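Local coordinates for protein sugar phosphate isomerase/epimerase (Parabacteroides distasonis, PDB 3OBE) that probably works as a sugar phosphate isomerase or epimerase, folded as a xylose isomerase-like TIM barrel, although its substrate is not established, at residues R44-Y50 with V291-A295; I139-D143 with V178-G182. All blocks are in the same frame, centred on the assembly; numbering follows the deposited sequence.

Contact 1: R44-Y50 with V291-A295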
loop_
_atom_site.group_PDB
_atom_site.type_symbol
_atom_site.label_atom_id
_atom_site.label_comp_id
_atom_site.label_asym_id
_atom_site.label_seq_id
_atom_site.Cartn_x
_atom_site.Cartn_y
_atom_site.Cartn_z
ATOM N N ARG A 44 -7.092 -5.698 -19.683
ATOM C CA ARG A 44 -6.198 -6.818 -19.395
ATOM C C ARG A 44 -6.154 -7.173 -17.897
ATOM O O ARG A 44 -6.198 -8.363 -17.503
ATOM C CB ARG A 44 -4.801 -6.428 -19.884
ATOM C CG ARG A 44 -4.008 -7.577 -20.316
ATOM C CD ARG A 44 -2.818 -7.185 -21.215
ATOM N NE ARG A 44 -1.798 -8.193 -21.036
ATOM C CZ ARG A 44 -0.561 -8.104 -21.515
ATOM N NH1 ARG A 44 -0.177 -7.035 -22.197
ATOM N NH2 ARG A 44 0.283 -9.101 -21.316
ATOM N N LEU A 45 -6.031 -6.143 -17.067
ATOM C CA LEU A 45 -6.016 -6.351 -15.623
ATOM C C LEU A 45 -7.341 -6.990 -15.152
ATOM O O LEU A 45 -7.335 -7.956 -14.357
ATOM C CB LEU A 45 -5.746 -5.060 -14.926
ATOM C CG LEU A 45 -4.358 -4.467 -15.168
ATOM C CD1 LEU A 45 -4.233 -3.173 -14.398
ATOM C CD2 LEU A 45 -3.247 -5.484 -14.691
ATOM N N ALA A 46 -8.453 -6.461 -15.660
ATOM C CA ALA A 46 -9.775 -7.025 -15.334
ATOM C C ALA A 46 -9.880 -8.469 -15.772
ATOM O O ALA A 46 -10.341 -9.319 -14.997
ATOM C CB ALA A 46 -10.952 -6.146 -15.898
ATOM N N LYS A 47 -9.405 -8.771 -16.978
ATOM C CA LYS A 47 -9.424 -10.159 -17.490
ATOM C C LYS A 47 -8.589 -11.120 -16.607
ATOM O O LYS A 47 -8.925 -12.294 -16.393
ATOM C CB LYS A 47 -8.952 -10.182 -18.952
ATOM N N ALA A 48 -7.506 -10.617 -16.039
ATOM C CA ALA A 48 -6.665 -11.442 -15.138
ATOM C C ALA A 48 -7.248 -11.656 -13.754
ATOM O O ALA A 48 -6.758 -12.498 -12.984
ATOM C CB ALA A 48 -5.270 -10.838 -14.996
ATOM N N GLY A 49 -8.282 -10.891 -13.414
ATOM C CA GLY A 49 -8.942 -11.041 -12.136
ATOM C C GLY A 49 -8.751 -9.932 -11.138
ATOM O O GLY A 49 -9.306 -9.993 -10.036
ATOM N N TYR A 50 -7.952 -8.908 -11.489
ATOM C CA TYR A 50 -7.849 -7.759 -10.607
ATOM C C TYR A 50 -9.170 -7.032 -10.515
ATOM O O TYR A 50 -9.868 -6.856 -11.517
ATOM C CB TYR A 50 -6.711 -6.795 -11.017
ATOM C CG TYR A 50 -5.340 -7.423 -10.838
ATOM C CD1 TYR A 50 -4.729 -7.510 -9.553
ATOM C CD2 TYR A 50 -4.651 -7.961 -11.929
ATOM C CE1 TYR A 50 -3.512 -8.084 -9.375
ATOM C CE2 TYR A 50 -3.403 -8.554 -11.750
ATOM C CZ TYR A 50 -2.838 -8.620 -10.474
ATOM O OH TYR A 50 -1.629 -9.230 -10.256
ATOM N N VAL A 291 2.560 -9.506 -13.670
ATOM C CA VAL A 291 1.302 -9.135 -13.024
ATOM C C VAL A 291 0.204 -10.164 -13.342
ATOM O O VAL A 291 -0.550 -10.568 -12.476
ATOM C CB VAL A 291 0.924 -7.684 -13.443
ATOM C CG1 VAL A 291 -0.513 -7.429 -13.228
ATOM C CG2 VAL A 291 1.866 -6.684 -12.685
ATOM N N GLU A 292 0.160 -10.621 -14.580
ATOM C CA GLU A 292 -0.817 -11.639 -14.991
ATOM C C GLU A 292 -0.561 -12.998 -14.326
ATOM O O GLU A 292 -1.502 -13.628 -13.844
ATOM C CB GLU A 292 -0.792 -11.760 -16.497
ATOM C CG GLU A 292 -1.456 -10.578 -17.150
ATOM C CD GLU A 292 -1.456 -10.634 -18.648
ATOM O OE1 GLU A 292 -0.449 -11.110 -19.253
ATOM O OE2 GLU A 292 -2.478 -10.206 -19.233
ATOM N N LYS A 293 0.689 -13.416 -14.292
ATOM C CA LYS A 293 1.085 -14.674 -13.677
ATOM C C LYS A 293 0.889 -14.648 -12.158
ATOM O O LYS A 293 0.508 -15.666 -11.565
ATOM C CB LYS A 293 2.512 -15.059 -14.049
ATOM C CG LYS A 293 2.527 -15.615 -15.500
ATOM C CD LYS A 293 3.841 -16.086 -15.958
ATOM C CE LYS A 293 3.598 -16.908 -17.237
ATOM N NZ LYS A 293 4.631 -16.768 -18.193
ATOM N N SER A 294 1.081 -13.492 -11.544
ATOM C CA SER A 294 0.800 -13.275 -10.110
ATOM C C SER A 294 -0.671 -13.463 -9.848
ATOM O O SER A 294 -1.084 -14.202 -8.913
ATOM C CB SER A 294 1.291 -11.907 -9.640
ATOM O OG SER A 294 2.701 -11.809 -9.795
ATOM N N ALA A 295 -1.480 -12.866 -10.712
ATOM C CA ALA A 295 -2.937 -12.994 -10.606
ATOM C C ALA A 295 -3.315 -14.458 -10.727
ATOM O O ALA A 295 -4.160 -14.912 -9.960
ATOM C CB ALA A 295 -3.679 -12.134 -11.675
HETATM O O HOH W 1 -5.074 -10.650 -18.695
#
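Val291 O, which already accepts Ala295 N of its own helix, also receives the hydroxyl of Tyr50, with OH 2.8 Å from the oxygen. The two donors arrive from opposite faces of the carbonyl plane. Below its hydroxyl the Tyr50 ring packs obliquely, CE2 lying 3.4 Å from Val291 CG1 and 3.6 Å from Ala295 CB; tyrosine suits the place because it joins an apolar flank to a donor. Val291 CG1 stands opposite the backbone N (chi1 160°), a rotation that also sets it 3.7 Å from Leu45 CD2. Ala48 and Ala295 meet methyl to methyl, CB to CB 3.9 Å, and their small size admits close approach. Towards solvent, extended Arg44 grips Glu292 side-on, NE to OE2 at 2.8 Å and NH2 to OE1 at 3.0 Å. The guanidinium offers its edge, while the carboxylate, turned 61° from it, is met from above its plane. A water also links OE2 to Arg44 O. Gly49, with positive phi, ends helix 38-48 in a Schellman motif. Segments 44-48 and 291-295 run nearly parallel, 21° apart, where the first and last barrel helices pack side by side, closing the ring of a TIM barrel.

Contact 2: I139-D143 with V178-G182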
loop_
_atom_site.group_PDB
_atom_site.type_symbol
_atom_site.label_atom_id
_atom_site.label_comp_id
_atom_site.label_asym_id
_atom_site.label_seq_id
_atom_site.Cartn_x
_atom_site.Cartn_y
_atom_site.Cartn_z
ATOM N N ILE A 139 14.593 8.894 10.601
ATOM C CA ILE A 139 14.394 8.495 11.987
ATOM C C ILE A 139 15.694 8.044 12.567
ATOM O O ILE A 139 16.208 6.998 12.165
ATOM C CB ILE A 139 13.345 7.319 12.116
ATOM C CG1 ILE A 139 12.052 7.620 11.365
ATOM C CG2 ILE A 139 13.160 6.925 13.614
ATOM C CD1 ILE A 139 11.230 8.645 11.890
ATOM N N GLU A 140 16.254 8.856 13.452
ATOM C CA GLU A 140 17.546 8.525 14.040
ATOM C C GLU A 140 17.470 8.182 15.498
ATOM O O GLU A 140 18.399 7.580 16.036
ATOM C CB GLU A 140 18.515 9.657 13.767
ATOM C CG GLU A 140 18.794 9.615 12.285
ATOM C CD GLU A 140 19.549 10.796 11.694
ATOM O OE1 GLU A 140 19.478 11.929 12.229
ATOM O OE2 GLU A 140 20.154 10.531 10.611
ATOM N N ASN A 141 16.359 8.538 16.129
ATOM C CA ASN A 141 16.108 8.159 17.516
ATOM C C ASN A 141 14.598 8.073 17.740
ATOM O O ASN A 141 13.789 8.387 16.837
ATOM C CB ASN A 141 16.814 9.114 18.498
ATOM C CG ASN A 141 16.285 10.526 18.433
ATOM O OD1 ASN A 141 15.104 10.750 18.178
ATOM N ND2 ASN A 141 17.152 11.502 18.746
ATOM N N GLU A 142 14.211 7.651 18.939
ATOM C CA GLU A 142 12.799 7.518 19.302
ATOM C C GLU A 142 12.020 8.804 19.124
ATOM O O GLU A 142 10.911 8.761 18.600
ATOM C CB GLU A 142 12.610 7.041 20.756
ATOM C CG GLU A 142 12.754 5.560 20.934
ATOM C CD GLU A 142 12.134 5.051 22.238
ATOM O OE1 GLU A 142 11.303 5.758 22.863
ATOM O OE2 GLU A 142 12.512 3.931 22.649
ATOM N N ASP A 143 12.600 9.934 19.532
ATOM C CA ASP A 143 11.881 11.213 19.476
ATOM C C ASP A 143 11.462 11.530 18.040
ATOM O O ASP A 143 10.341 11.978 17.822
ATOM C CB ASP A 143 12.686 12.396 20.047
ATOM C CG ASP A 143 12.827 12.341 21.587
ATOM O OD1 ASP A 143 12.110 11.538 22.261
ATOM O OD2 ASP A 143 13.658 13.114 22.095
ATOM N N VAL A 178 16.091 1.882 16.710
ATOM C CA VAL A 178 16.624 3.163 17.112
ATOM C C VAL A 178 16.563 3.274 18.640
ATOM O O VAL A 178 15.725 2.680 19.273
ATOM C CB VAL A 178 15.908 4.354 16.447
ATOM C CG1 VAL A 178 16.105 4.291 14.923
ATOM C CG2 VAL A 178 14.395 4.411 16.803
ATOM N N LEU A 179 17.535 3.964 19.180
ATOM C CA LEU A 179 17.652 4.232 20.584
ATOM C C LEU A 179 16.872 5.487 20.960
ATOM O O LEU A 179 16.484 6.272 20.085
ATOM C CB LEU A 179 19.120 4.448 20.948
ATOM C CG LEU A 179 20.038 3.221 20.860
ATOM C CD1 LEU A 179 21.421 3.578 21.334
ATOM C CD2 LEU A 179 19.448 2.095 21.649
ATOM N N LYS A 180 16.692 5.731 22.251
ATOM C CA LYS A 180 16.225 7.042 22.712
ATOM C C LYS A 180 17.317 8.079 22.582
ATOM O O LYS A 180 18.482 7.755 22.604
ATOM C CB LYS A 180 15.744 6.978 24.166
ATOM C CG LYS A 180 14.468 6.166 24.304
ATOM C CD LYS A 180 13.995 6.178 25.753
ATOM C CE LYS A 180 12.543 5.744 25.835
ATOM N NZ LYS A 180 12.408 4.365 25.273
ATOM N N ALA A 181 16.930 9.338 22.431
ATOM C CA ALA A 181 17.887 10.434 22.595
ATOM C C ALA A 181 18.539 10.285 23.955
ATOM O O ALA A 181 17.845 10.015 24.944
ATOM C CB ALA A 181 17.176 11.787 22.470
ATOM N N GLY A 182 19.854 10.473 24.008
ATOM C CA GLY A 182 20.647 10.384 25.201
ATOM C C GLY A 182 20.989 8.986 25.664
ATOM O O GLY A 182 21.667 8.831 26.653
HETATM O O HOH W 2 19.298 5.566 17.508
HETATM O O HOH W 3 13.903 9.762 22.823
#
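Val178 to Ala181 run extended past the start of helix 142-160, with CA atoms 5.0 Å apart for Asn141 and Val178 and 4.9 Å apart for Glu142 and Lys180. The direct backbone bond is Glu142 N to Leu179 O, 2.9 Å long and bent to 147° at the hydrogen; it supplies an acceptor to a first-turn amide that has none within its own helix. Beside it, a water joins Glu140 O to Leu179 N. Val178 packs beside this bond, against the Asn141 backbone: CG2 lies 3.8 Å from Asn141 C, and CG1 reaches Ile139 CG2 at 4.2 Å, the two side chains crossing at about a right angle. Ile200 and Leu203 of helix 200-207 also touch Val178, so a branched apolar residue fits. With an alanine here, a gap would probably open against the Asn141 backbone, and Ile139 would lose apolar cover. Asn141 is the N-cap: with CG between the backbone N and the carbonyl carbon (chi1 65°), its amide turns back over the helix start, where OD1 takes Asp144 N, and ND2 comes 3.7 Å from Ala181 CB. Lys180 crosses Glu142 at a slant, with Lys180 CG 3.8 Å from Glu142 CG, then bends at chi4 to put NZ 2.7 Å from OE2, on the syn side of the carboxylate though tilted out of its plane. Glu142 has two modelled conformers, and the bridge belongs to the one described, so its permanence is doubtful. Opposite charges suit these facing positions, and the lysine's long methylene chain lets it cover the glutamate before reaching its charge. The chemistry is thus mostly polar: a capped helix start whose amides are satisfied by an asparagine and a loop carbonyl, with acidic Glu142 and Asp143 probably favoured by the positive end of the helix dipole.

In the fold
Contact 1 and contact 2 lie on opposite sides of the chain's centre, their centres about 43 Å apart and their nearest atoms about 30 Å apart, and they share no element. Contact 1 is the more buried: it joins parts of two barrel helices, 38-48 and 287-300, distant in sequence but neighbours in the ring, through apolar side chains over strand 24-26, with one salt bridge, Arg44 with Glu292, on the more exposed flank. Contact 2 is more peripheral and more local, tying the beginning of helix 142-160 to the loop after strand 177-178. A backbone bond and bridging waters matter more there, while each contact has one salt bridge, and Val178 is the principal buried apolar side chain.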